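Local atomic coordinates of NalD (Pseudomonas aeruginosa PAO1, PDB entry 5DAJ), a protein that acts as a TetR-family repressor of the MexAB-OprM multidrug efflux pump, probably binding DNA through a helix-turn-helix and responding to novobiocin. Residues A[104-109]-A[175-180]; A[57-62]-A[123-128]. All blocks are in the same frame, centred on the assembly; numbering follows the deposited sequence.

Contact 1: A[104-109]-A[175-180]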
ATOM      1  N   LYS A 104     -17.017  -1.229   9.265  1.00 54.69           N
ATOM      2  CA  LYS A 104     -16.236  -2.361   9.786  1.00 58.63           C
ATOM      3  C   LYS A 104     -15.052  -2.668   8.860  1.00 61.58           C
ATOM      4  O   LYS A 104     -13.915  -2.825   9.332  1.00 61.07           O
ATOM      5  CB  LYS A 104     -17.060  -3.642   9.962  1.00 63.54           C
ATOM      6  CG  LYS A 104     -16.395  -4.632  10.916  1.00 68.74           C
ATOM      7  CD  LYS A 104     -17.152  -5.951  11.047  1.00 70.45           C
ATOM      8  CE  LYS A 104     -16.618  -6.829  12.192  1.00 74.50           C
ATOM      9  NZ  LYS A 104     -16.773  -6.263  13.562  1.00 79.10           N
ATOM     10  N   LYS A 105     -15.339  -2.743   7.554  1.00 55.39           N
ATOM     11  CA  LYS A 105     -14.317  -2.954   6.514  1.00 54.75           C
ATOM     12  C   LYS A 105     -13.243  -1.876   6.578  1.00 51.11           C
ATOM     13  O   LYS A 105     -12.050  -2.167   6.567  1.00 56.66           O
ATOM     14  CB  LYS A 105     -14.941  -2.958   5.107  1.00 64.82           C
ATOM     15  CG  LYS A 105     -14.084  -3.582   3.995  1.00 72.01           C
ATOM     16  CD  LYS A 105     -14.652  -3.251   2.604  1.00 74.72           C
ATOM     17  CE  LYS A 105     -14.588  -4.402   1.610  1.00 73.30           C
ATOM     18  NZ  LYS A 105     -13.299  -4.442   0.866  1.00 73.46           N
ATOM     19  N   ARG A 106     -13.691  -0.628   6.638  1.00 49.89           N
ATOM     20  CA  ARG A 106     -12.793   0.524   6.699  1.00 43.31           C
ATOM     21  C   ARG A 106     -11.869   0.397   7.912  1.00 51.16           C
ATOM     22  O   ARG A 106     -10.654   0.486   7.760  1.00 53.48           O
ATOM     23  CB  ARG A 106     -13.576   1.838   6.756  1.00 49.08           C
ATOM     24  CG  ARG A 106     -12.718   3.096   6.656  1.00 50.95           C
ATOM     25  CD  ARG A 106     -13.495   4.332   7.068  1.00 60.91           C
ATOM     26  NE  ARG A 106     -14.877   4.313   6.567  1.00 68.93           N
ATOM     27  CZ  ARG A 106     -15.985   4.486   7.298  1.00 71.43           C
ATOM     28  NH1 ARG A 106     -15.939   4.744   8.607  1.00 75.37           N
ATOM     29  NH2 ARG A 106     -17.169   4.423   6.696  1.00 79.20           N
ATOM     30  N   ARG A 107     -12.453   0.156   9.082  1.00 43.21           N
ATOM     31  CA  ARG A 107     -11.689   0.037  10.335  1.00 45.17           C
ATOM     32  C   ARG A 107     -10.615  -1.066  10.270  1.00 43.08           C
ATOM     33  O   ARG A 107      -9.443  -0.820  10.566  1.00 42.02           O
ATOM     34  CB  ARG A 107     -12.619  -0.203  11.533  1.00 47.29           C
ATOM     35  CG  ARG A 107     -13.485   1.001  11.896  1.00 50.82           C
ATOM     36  CD  ARG A 107     -14.580   0.670  12.915  1.00 49.06           C
ATOM     37  NE  ARG A 107     -14.057   0.056  14.138  1.00 49.16           N
ATOM     38  CZ  ARG A 107     -13.603   0.703  15.215  1.00 50.81           C
ATOM     39  NH1 ARG A 107     -13.599   2.029  15.288  1.00 45.59           N
ATOM     40  NH2 ARG A 107     -13.142   0.010  16.251  1.00 59.11           N
ATOM     41  N   ILE A 108     -11.026  -2.255   9.850  1.00 40.79           N
ATOM     42  CA  ILE A 108     -10.132  -3.411   9.785  1.00 44.60           C
ATOM     43  C   ILE A 108      -9.026  -3.237   8.733  1.00 46.99           C
ATOM     44  O   ILE A 108      -7.876  -3.609   8.975  1.00 50.82           O
ATOM     45  CB  ILE A 108     -10.918  -4.721   9.545  1.00 45.39           C
ATOM     46  CG1 ILE A 108     -11.699  -5.085  10.817  1.00 46.21           C
ATOM     47  CG2 ILE A 108      -9.982  -5.868   9.177  1.00 42.75           C
ATOM     48  CD1 ILE A 108     -12.742  -6.164  10.634  1.00 47.26           C
ATOM     49  N   LEU A 109      -9.370  -2.693   7.571  1.00 47.90           N
ATOM     50  CA  LEU A 109      -8.368  -2.450   6.522  1.00 47.56           C
ATOM     51  C   LEU A 109      -7.395  -1.341   6.895  1.00 47.82           C
ATOM     52  O   LEU A 109      -6.222  -1.411   6.516  1.00 49.46           O
ATOM     53  CB  LEU A 109      -9.005  -2.151   5.166  1.00 46.99           C
ATOM     54  CG  LEU A 109      -9.677  -3.340   4.491  1.00 49.23           C
ATOM     55  CD1 LEU A 109     -10.274  -2.869   3.184  1.00 56.91           C
ATOM     56  CD2 LEU A 109      -8.732  -4.493   4.219  1.00 50.85           C
ATOM     57  N   ASN A 175      -4.856   2.041  -0.163  1.00 40.71           N
ATOM     58  CA  ASN A 175      -3.752   2.515   0.665  1.00 44.65           C
ATOM     59  C   ASN A 175      -3.741   4.038   0.803  1.00 46.95           C
ATOM     60  O   ASN A 175      -3.668   4.567   1.913  1.00 41.60           O
ATOM     61  CB  ASN A 175      -2.409   2.054   0.099  1.00 48.08           C
ATOM     62  CG  ASN A 175      -1.403   1.767   1.175  1.00 53.61           C
ATOM     63  OD1 ASN A 175      -0.672   2.659   1.605  1.00 66.89           O
ATOM     64  ND2 ASN A 175      -1.358   0.519   1.627  1.00 55.64           N
ATOM     65  N   ASP A 176      -3.809   4.724  -0.341  1.00 40.90           N
ATOM     66  CA  ASP A 176      -3.847   6.195  -0.383  1.00 41.44           C
ATOM     67  C   ASP A 176      -5.013   6.735   0.424  1.00 42.28           C
ATOM     68  O   ASP A 176      -4.833   7.606   1.276  1.00 47.88           O
ATOM     69  CB  ASP A 176      -3.935   6.731  -1.826  1.00 42.90           C
ATOM     70  CG  ASP A 176      -2.598   7.210  -2.381  1.00 45.94           C
ATOM     71  OD1 ASP A 176      -1.651   7.447  -1.611  1.00 45.26           O
ATOM     72  OD2 ASP A 176      -2.495   7.368  -3.616  1.00 46.69           O
ATOM     73  N   TRP A 177      -6.210   6.225   0.151  1.00 42.39           N
ATOM     74  CA  TRP A 177      -7.422   6.774   0.763  1.00 44.16           C
ATOM     75  C   TRP A 177      -7.460   6.555   2.268  1.00 46.42           C
ATOM     76  O   TRP A 177      -7.815   7.458   3.015  1.00 49.04           O
ATOM     77  CB  TRP A 177      -8.699   6.204   0.152  1.00 44.35           C
ATOM     78  CG  TRP A 177      -9.887   6.972   0.615  1.00 44.66           C
ATOM     79  CD1 TRP A 177     -10.313   8.170   0.133  1.00 48.70           C
ATOM     80  CD2 TRP A 177     -10.770   6.628   1.676  1.00 45.05           C
ATOM     81  NE1 TRP A 177     -11.420   8.588   0.819  1.00 52.69           N
ATOM     82  CE2 TRP A 177     -11.723   7.659   1.775  1.00 50.26           C
ATOM     83  CE3 TRP A 177     -10.858   5.545   2.550  1.00 49.84           C
ATOM     84  CZ2 TRP A 177     -12.759   7.641   2.715  1.00 53.85           C
ATOM     85  CZ3 TRP A 177     -11.889   5.527   3.489  1.00 52.72           C
ATOM     86  CH2 TRP A 177     -12.824   6.569   3.561  1.00 51.71           C
ATOM     87  N   LEU A 178      -7.101   5.352   2.698  1.00 44.03           N
ATOM     88  CA  LEU A 178      -7.049   5.025   4.127  1.00 42.83           C
ATOM     89  C   LEU A 178      -5.974   5.823   4.871  1.00 44.26           C
ATOM     90  O   LEU A 178      -6.164   6.188   6.025  1.00 49.30           O
ATOM     91  CB  LEU A 178      -6.815   3.540   4.328  1.00 42.24           C
ATOM     92  CG  LEU A 178      -7.953   2.623   3.879  1.00 41.60           C
ATOM     93  CD1 LEU A 178      -7.484   1.176   3.768  1.00 41.24           C
ATOM     94  CD2 LEU A 178      -9.145   2.735   4.808  1.00 41.24           C
ATOM     95  N   ARG A 179      -4.861   6.106   4.199  1.00 48.51           N
ATOM     96  CA  ARG A 179      -3.804   6.993   4.734  1.00 47.11           C
ATOM     97  C   ARG A 179      -4.310   8.442   4.837  1.00 50.99           C
ATOM     98  O   ARG A 179      -4.108   9.100   5.844  1.00 52.57           O
ATOM     99  CB  ARG A 179      -2.546   6.934   3.860  1.00 46.80           C
ATOM    100  CG  ARG A 179      -1.369   7.785   4.350  1.00 45.53           C
ATOM    101  CD  ARG A 179      -0.191   7.785   3.384  1.00 49.17           C
ATOM    102  NE  ARG A 179      -0.625   8.001   1.999  1.00 54.62           N
ATOM    103  CZ  ARG A 179      -0.958   9.182   1.474  1.00 56.74           C
ATOM    104  NH1 ARG A 179      -0.896  10.306   2.183  1.00 64.23           N
ATOM    105  NH2 ARG A 179      -1.355   9.240   0.217  1.00 61.48           N
ATOM    106  N   ASP A 180      -4.949   8.921   3.770  1.00 58.14           N
ATOM    107  CA  ASP A 180      -5.474  10.300   3.681  1.00 51.10           C
ATOM    108  C   ASP A 180      -6.826  10.317   2.946  1.00 48.81           C
ATOM    109  O   ASP A 180      -6.864  10.358   1.714  1.00 47.53           O
ATOM    110  CB  ASP A 180      -4.471  11.210   2.959  1.00 51.31           C
ATOM    111  CG  ASP A 180      -4.974  12.649   2.795  1.00 57.83           C
ATOM    112  OD1 ASP A 180      -5.999  13.019   3.406  1.00 60.91           O
ATOM    113  OD2 ASP A 180      -4.330  13.417   2.042  1.00 65.75           O
TER
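Leu178 and Trp177, in the last turn of helix 159-179, pack against Arg106 and Leu109 of helix 103-114 in the all-helical C-terminal domain of this TetR-family repressor. The two helices run almost perpendicular: their short segments cross at -94° with axes 11.0 Å apart. At that spacing the backbones stay apart and side chains have to span the gap. Leu178 does most of this, its side chain directed at the other helix and its two methyls parted between two neighbours. CD1 lies 3.9 Å from CB of Leu109, while CD2 rests 4.0 Å from CG of Arg106 and equally near the Arg106 carbonyl oxygen. A branched leucine suits the place because its fork lets one residue touch two positions, Arg106 and Leu109, a turn apart on the same helix face. Helix 84-101 adds Leu99, which touches both Leu178 and Trp177.

Arg106 and Trp177 meet differently. The indole leaves its backbone with CG anti to N (chi1 -169°), which carries the six-membered ring toward helix 103-114. There CZ3 meets the aliphatic part of Arg106, whose CG comes in at the ring edge, close to the ring plane. The guanidinium is turned 68° from the indole, so the two planes do not stack, and the arginine serves here through its methylenes. Its charged end bends at chi3 and is fixed elsewhere: NE and NH2 donate to the carbonyl oxygens of Leu99 and Leu100 near the end of helix 84-101. On the far side of the turn, Asp176 and Arg179 bond to His167 and Asn130 of the second subunit, and they also pair with each other, Arg179 NH2 lying 2.6 Å from Asp176 OD1 and approaching it from above the carboxylate plane.

Contact 2: A[57-62]-A[123-128]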
ATOM      1  N   LEU A  57      -5.443 -14.629  15.526  1.00 50.38           N
ATOM      2  CA  LEU A  57      -6.507 -13.698  15.915  1.00 49.48           C
ATOM      3  C   LEU A  57      -6.697 -12.652  14.823  1.00 48.15           C
ATOM      4  O   LEU A  57      -7.797 -12.448  14.313  1.00 44.71           O
ATOM      5  CB  LEU A  57      -6.172 -13.011  17.241  1.00 47.45           C
ATOM      6  CG  LEU A  57      -7.315 -12.249  17.914  1.00 51.73           C
ATOM      7  CD1 LEU A  57      -7.102 -12.184  19.417  1.00 53.98           C
ATOM      8  CD2 LEU A  57      -7.484 -10.837  17.367  1.00 55.13           C
ATOM      9  N   PHE A  58      -5.591 -12.018  14.457  1.00 50.07           N
ATOM     10  CA  PHE A  58      -5.557 -11.001  13.400  1.00 51.60           C
ATOM     11  C   PHE A  58      -6.138 -11.527  12.086  1.00 50.15           C
ATOM     12  O   PHE A  58      -6.863 -10.826  11.395  1.00 56.52           O
ATOM     13  CB  PHE A  58      -4.117 -10.536  13.190  1.00 50.92           C
ATOM     14  CG  PHE A  58      -3.966  -9.439  12.182  1.00 47.19           C
ATOM     15  CD1 PHE A  58      -4.361  -8.162  12.480  1.00 52.74           C
ATOM     16  CD2 PHE A  58      -3.420  -9.690  10.946  1.00 50.92           C
ATOM     17  CE1 PHE A  58      -4.204  -7.141  11.559  1.00 54.16           C
ATOM     18  CE2 PHE A  58      -3.267  -8.677  10.017  1.00 55.22           C
ATOM     19  CZ  PHE A  58      -3.661  -7.393  10.329  1.00 51.38           C
ATOM     20  N   ASN A  59      -5.811 -12.769  11.767  1.00 49.23           N
ATOM     21  CA  ASN A  59      -6.283 -13.421  10.550  1.00 53.17           C
ATOM     22  C   ASN A  59      -7.792 -13.696  10.553  1.00 56.77           C
ATOM     23  O   ASN A  59      -8.470 -13.506   9.534  1.00 59.27           O
ATOM     24  CB  ASN A  59      -5.526 -14.732  10.334  1.00 56.15           C
ATOM     25  CG  ASN A  59      -5.183 -14.971   8.883  1.00 64.58           C
ATOM     26  OD1 ASN A  59      -5.499 -16.004   8.334  1.00 77.98           O
ATOM     27  ND2 ASN A  59      -4.541 -14.002   8.246  1.00 76.08           N
ATOM     28  N   GLU A  60      -8.294 -14.169  11.692  1.00 49.96           N
ATOM     29  CA  GLU A  60      -9.729 -14.377  11.895  1.00 49.86           C
ATOM     30  C   GLU A  60     -10.485 -13.063  11.769  1.00 49.81           C
ATOM     31  O   GLU A  60     -11.603 -13.030  11.254  1.00 49.35           O
ATOM     32  CB  GLU A  60     -10.002 -14.995  13.273  1.00 51.03           C
ATOM     33  CG  GLU A  60      -9.575 -16.447  13.401  1.00 57.36           C
ATOM     34  CD  GLU A  60     -10.353 -17.377  12.485  1.00 63.64           C
ATOM     35  OE1 GLU A  60     -11.600 -17.428  12.590  1.00 76.15           O
ATOM     36  OE2 GLU A  60      -9.704 -18.037  11.637  1.00 64.67           O
HETATM   37  N   MSE A  61      -9.855 -11.985  12.224  1.00 48.60           N
HETATM   38  CA  MSE A  61     -10.436 -10.649  12.128  1.00 53.32           C
HETATM   39  C   MSE A  61     -10.584 -10.251  10.677  1.00 53.08           C
HETATM   40  O   MSE A  61     -11.657  -9.853  10.235  1.00 56.31           O
HETATM   41  CB  MSE A  61      -9.582  -9.631  12.886  1.00 55.78           C
HETATM   42  CG  MSE A  61     -10.225  -8.247  12.938  1.00 58.64           C
HETATM   43 SE   MSE A  61      -8.961  -6.962  13.723  1.00 68.13          SE
HETATM   44  CE  MSE A  61      -9.426  -7.526  15.529  1.00 68.91           C
ATOM     45  N   LEU A  62      -9.526 -10.400   9.904  1.00 52.04           N
ATOM     46  CA  LEU A  62      -9.555 -10.078   8.491  1.00 50.68           C
ATOM     47  C   LEU A  62     -10.567 -10.875   7.714  1.00 52.14           C
ATOM     48  O   LEU A  62     -11.181 -10.392   6.821  1.00 59.37           O
ATOM     49  CB  LEU A  62      -8.202 -10.300   7.887  1.00 52.31           C
ATOM     50  CG  LEU A  62      -7.141  -9.353   8.379  1.00 47.49           C
ATOM     51  CD1 LEU A  62      -5.789  -9.895   8.015  1.00 40.17           C
ATOM     52  CD2 LEU A  62      -7.335  -8.008   7.744  1.00 50.77           C
ATOM     53  N   ARG A 123       3.896 -13.700  11.107  1.00 76.33           N
ATOM     54  CA  ARG A 123       4.269 -14.478   9.909  1.00 74.84           C
ATOM     55  C   ARG A 123       3.052 -15.144   9.271  1.00 67.62           C
ATOM     56  O   ARG A 123       2.837 -15.034   8.066  1.00 68.73           O
ATOM     57  CB  ARG A 123       5.294 -15.561  10.260  1.00 74.68           C
ATOM     58  CG  ARG A 123       6.004 -16.176   9.064  1.00 85.99           C
ATOM     59  CD  ARG A 123       7.292 -15.433   8.755  1.00100.23           C
ATOM     60  NE  ARG A 123       8.049 -16.053   7.671  1.00117.64           N
ATOM     61  CZ  ARG A 123       9.256 -15.657   7.263  1.00123.26           C
ATOM     62  NH1 ARG A 123       9.871 -14.623   7.839  1.00133.75           N
ATOM     63  NH2 ARG A 123       9.857 -16.300   6.265  1.00132.32           N
ATOM     64  N   GLU A 124       2.270 -15.829  10.101  1.00 65.77           N
ATOM     65  CA  GLU A 124       1.056 -16.553   9.666  1.00 63.29           C
ATOM     66  C   GLU A 124       0.049 -15.655   8.950  1.00 63.10           C
ATOM     67  O   GLU A 124      -0.540 -16.048   7.937  1.00 68.89           O
ATOM     68  CB  GLU A 124       0.366 -17.203  10.870  1.00 54.00           C
ATOM     69  CG  GLU A 124      -0.898 -17.990  10.534  1.00 63.38           C
ATOM     70  CD  GLU A 124      -1.646 -18.473  11.767  1.00 79.97           C
ATOM     71  OE1 GLU A 124      -1.037 -18.622  12.856  1.00 92.48           O
ATOM     72  OE2 GLU A 124      -2.858 -18.712  11.645  1.00 79.74           O
ATOM     73  N   ALA A 125      -0.139 -14.460   9.496  1.00 66.53           N
ATOM     74  CA  ALA A 125      -1.068 -13.481   8.928  1.00 63.26           C
ATOM     75  C   ALA A 125      -0.637 -12.984   7.557  1.00 62.06           C
ATOM     76  O   ALA A 125      -1.459 -12.868   6.645  1.00 61.69           O
ATOM     77  CB  ALA A 125      -1.218 -12.301   9.861  1.00 68.13           C
ATOM     78  N   GLN A 126       0.654 -12.703   7.425  1.00 59.41           N
ATOM     79  CA  GLN A 126       1.231 -12.303   6.145  1.00 63.16           C
ATOM     80  C   GLN A 126       1.110 -13.402   5.082  1.00 63.29           C
ATOM     81  O   GLN A 126       0.759 -13.125   3.933  1.00 67.43           O
ATOM     82  CB  GLN A 126       2.705 -11.910   6.303  1.00 69.91           C
ATOM     83  CG  GLN A 126       3.372 -11.513   4.991  1.00 76.77           C
ATOM     84  CD  GLN A 126       4.664 -10.741   5.181  1.00 85.85           C
ATOM     85  OE1 GLN A 126       4.812  -9.625   4.673  1.00104.14           O
ATOM     86  NE2 GLN A 126       5.616 -11.338   5.903  1.00 75.57           N
ATOM     87  N   GLU A 127       1.435 -14.633   5.466  1.00 60.85           N
ATOM     88  CA  GLU A 127       1.355 -15.779   4.549  1.00 61.92           C
ATOM     89  C   GLU A 127      -0.048 -15.922   3.957  1.00 65.78           C
ATOM     90  O   GLU A 127      -0.205 -16.033   2.736  1.00 71.38           O
ATOM     91  CB  GLU A 127       1.774 -17.079   5.246  1.00 54.01           C
ATOM     92  CG  GLU A 127       3.285 -17.221   5.416  1.00 72.21           C
ATOM     93  CD  GLU A 127       3.702 -18.410   6.277  1.00 79.86           C
ATOM     94  OE1 GLU A 127       2.870 -18.952   7.038  1.00 72.98           O
ATOM     95  OE2 GLU A 127       4.884 -18.805   6.194  1.00 95.29           O
ATOM     96  N   ARG A 128      -1.057 -15.877   4.822  1.00 60.58           N
ATOM     97  CA  ARG A 128      -2.458 -16.002   4.368  1.00 68.90           C
ATOM     98  C   ARG A 128      -2.959 -14.759   3.620  1.00 65.13           C
ATOM     99  O   ARG A 128      -3.782 -14.870   2.694  1.00 66.27           O
ATOM    100  CB  ARG A 128      -3.393 -16.382   5.525  1.00 74.36           C
ATOM    101  CG  ARG A 128      -3.658 -17.879   5.542  1.00 87.74           C
ATOM    102  CD  ARG A 128      -4.466 -18.322   6.750  1.00 95.45           C
ATOM    103  NE  ARG A 128      -4.365 -19.754   6.989  1.00117.59           N
ATOM    104  CZ  ARG A 128      -4.894 -20.407   8.029  1.00110.63           C
ATOM    105  NH1 ARG A 128      -5.604 -19.768   8.960  1.00106.36           N
ATOM    106  NH2 ARG A 128      -4.715 -21.719   8.130  1.00104.77           N
TER
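The junction between the DNA-binding and C-terminal regions of a TetR-family repressor is built here from helix 54-63, which follows the predicted helix-turn-helix, and the first turns of helix 123-145. The two segments run roughly parallel, inclined by 33° with axes 9.1 Å apart, and they come closest where Asn59 faces Ala125, CA to CA 5.5 Å. Alanine suits this point because a single methyl allows so near an approach. That methyl, CB of Ala125, lies 3.6 Å from CD2 of Phe58, at the edge of the ring and near its plane. With CG anti to the backbone N (chi1 -177°), the phenyl reaches past the alanine to Ile111 and Leu112 of helix 103-114, while Leu62 CG lies above one face, displaced toward the rim.

Asn59 meets Ala125 beside the phenyl. Its two amide atoms divide the partners: ND2 lies 3.6 Å from Ala125 CA, and OD1 is turned to the Arg128 methylenes, nearest to CD. No hydrogen bond crosses the interface. Arg128, extended from CG to NE, crosses the asparagine at about a right angle and presents mainly its methylenes, although OD1 also lies at the guanidinium edge. The arginine's charge has a long, weak partner one turn back, Glu124, whose OE2 is 4.0 Å from Arg128 NH1 and well outside the guanidinium plane.

Helix 103-114 ties the two contacts together: it supplies one side of contact 1, and its Ile108 packs on the other contact through CG2, 3.7 Å from CD2 of Leu62. The centres of contacts 1 and 2 are about 17 Å apart. Contact 1 joins two helices of the C-terminal region, whereas contact 2 joins that region to the DNA-binding part. Both are largely buried and neither has a hydrogen bond across it. In contact 1 two leucines and the arginine's methylenes carry most of the packing, the indole edge adding to it. Contact 2 brings phenyl and amide together against a small alanine, and at its margin lies the exposed Arg128.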